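Local coordinates for LysM domain protein (Mycobacterium smegmatis, PDB 4OKC), which probably binds mannose, as a lectin related to the bulb lectins of monocot plants, at residues 51-56 with 66-71. Sequence-based numbering, arbitrary orientation.
Sequences QDVVRA and LYTAEK
Residues 53-56 and 66-68 run antiparallel at 160° as the two arms of a beta hairpin, joined by Val54 N to Tyr67 O at 2.8 Å, nearly straight, and by Tyr67 N to Arg55 O at 2.9 Å. Val53 lies across from Thr68 but Arg55 from Tyr67, a one-residue slip that marks a beta bulge, with Val54 as the extra residue and its psi of -31° departing from the extended conformation. Past the bulge, Arg55 and Tyr67 form a hydrogen-bonded pair with both side chains on one face, where the guanidinium lies over the phenol ring, the planes only 18° apart. NH2 of Arg55 sits over the ring face, offset toward the rim at CD2 of Tyr67, 3.1 Å away. From CG, set between backbone N and carbonyl carbon, the arginine chain extends to NE and reaches over the ring. NE is bridged by Glu57 and NH1 by Glu70 of the second subunit, while Glu70 of this chain meets Arg55 of that subunit in return; together these probably limit the guanidinium's rotation. This hairpin belongs to a three-stranded antiparallel sheet with strand 9-12, an arrangement consistent with the beta-prism II fold of mannose-binding monocot lectins, and Leu66 and Tyr67 also pair with a strand of the second subunit, carrying the sheet across the dimer interface. On the opposite face, shared by Leu66 and Ala56, Leu66 spreads its two methyls over the facing strand: CD2 meets CG1 of Val53 at 3.7 Å, while CD1 rests on CB of Ala56 at 4.0 Å. Leu34 of strand 34-38 packs against both Leu66 and Ala56.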
# COMPACT_ATOMS: atom_id res chain seq x y z
N GLN A 51 -5.29 4.78 12.44
CA GLN A 51 -4.74 4.70 11.10
C GLN A 51 -4.80 3.25 10.61
O GLN A 51 -4.92 2.30 11.40
CB GLN A 51 -3.32 5.26 11.05
CG GLN A 51 -3.24 6.62 11.66
CD GLN A 51 -1.95 7.32 11.36
OE1 GLN A 51 -1.49 8.12 12.17
NE2 GLN A 51 -1.37 7.04 10.20
N ASP A 52 -4.75 3.07 9.30
CA ASP A 52 -4.75 1.70 8.82
C ASP A 52 -3.30 1.38 8.61
O ASP A 52 -2.69 1.88 7.63
CB ASP A 52 -5.52 1.62 7.50
CG ASP A 52 -5.94 0.22 7.16
OD1 ASP A 52 -5.90 -0.67 8.04
OD2 ASP A 52 -6.34 0.02 6.00
N VAL A 53 -2.71 0.71 9.60
CA VAL A 53 -1.31 0.29 9.53
C VAL A 53 -1.46 -1.18 9.24
O VAL A 53 -2.39 -1.80 9.77
CB VAL A 53 -0.56 0.56 10.87
CG1 VAL A 53 0.76 -0.13 10.88
CG2 VAL A 53 -0.38 2.02 11.05
N VAL A 54 -0.62 -1.69 8.34
CA VAL A 54 -0.66 -3.06 7.85
C VAL A 54 0.51 -3.88 8.40
O VAL A 54 0.40 -5.10 8.60
CB VAL A 54 -0.67 -3.20 6.28
CG1 VAL A 54 0.55 -2.53 5.61
CG2 VAL A 54 -0.68 -4.69 5.88
N ARG A 55 1.63 -3.20 8.63
CA ARG A 55 2.83 -3.87 9.08
C ARG A 55 3.82 -2.94 9.80
O ARG A 55 3.94 -1.75 9.51
CB ARG A 55 3.51 -4.61 7.93
CG ARG A 55 4.18 -3.69 6.87
CD ARG A 55 5.03 -4.52 5.89
NE ARG A 55 5.80 -3.68 4.94
CZ ARG A 55 5.25 -2.91 4.01
NH1 ARG A 55 3.92 -2.82 3.94
NH2 ARG A 55 5.99 -2.19 3.18
N ALA A 56 4.52 -3.53 10.75
CA ALA A 56 5.57 -2.90 11.46
C ALA A 56 6.74 -3.82 11.16
O ALA A 56 6.78 -4.97 11.62
CB ALA A 56 5.25 -2.89 12.96
N LEU A 66 6.52 1.36 10.16
CA LEU A 66 5.11 1.05 10.03
C LEU A 66 4.56 1.59 8.72
O LEU A 66 4.76 2.75 8.36
CB LEU A 66 4.28 1.65 11.19
CG LEU A 66 4.17 0.92 12.50
CD1 LEU A 66 5.51 1.06 13.25
CD2 LEU A 66 3.04 1.53 13.30
N TYR A 67 3.86 0.75 8.00
CA TYR A 67 3.27 1.19 6.76
C TYR A 67 1.77 1.16 6.86
O TYR A 67 1.19 0.18 7.37
CB TYR A 67 3.72 0.28 5.63
CG TYR A 67 5.19 0.46 5.28
CD1 TYR A 67 5.61 1.52 4.49
CD2 TYR A 67 6.15 -0.46 5.73
CE1 TYR A 67 6.96 1.68 4.15
CE2 TYR A 67 7.51 -0.31 5.40
CZ TYR A 67 7.90 0.76 4.60
OH TYR A 67 9.23 0.92 4.27
N THR A 68 1.14 2.23 6.36
CA THR A 68 -0.30 2.24 6.16
C THR A 68 -0.67 1.55 4.84
O THR A 68 0.15 1.53 3.93
CB THR A 68 -0.91 3.65 6.27
OG1 THR A 68 -0.41 4.49 5.21
CG2 THR A 68 -0.59 4.23 7.59
N ALA A 69 -1.86 0.95 4.77
CA ALA A 69 -2.38 0.31 3.56
C ALA A 69 -2.38 1.27 2.36
O ALA A 69 -2.51 2.50 2.52
CB ALA A 69 -3.81 -0.17 3.80
N GLU A 70 -2.27 0.70 1.17
CA GLU A 70 -2.36 1.44 -0.06
C GLU A 70 -3.68 2.18 -0.12
O GLU A 70 -4.73 1.58 0.08
CB GLU A 70 -2.25 0.45 -1.21
CG GLU A 70 -0.87 -0.12 -1.43
CD GLU A 70 -0.73 -0.80 -2.78
OE1 GLU A 70 0.24 -1.57 -2.95
OE2 GLU A 70 -1.57 -0.56 -3.69
N LYS A 71 -3.63 3.50 -0.35
CA LYS A 71 -4.84 4.35 -0.42
C LYS A 71 -5.16 4.74 -1.86
O LYS A 71 -4.23 4.88 -2.69
CB LYS A 71 -4.63 5.64 0.35
CG LYS A 71 -4.71 5.55 1.88
CD LYS A 71 -3.60 6.44 2.51
CE LYS A 71 -3.75 7.94 2.21
NZ LYS A 71 -5.12 8.49 2.57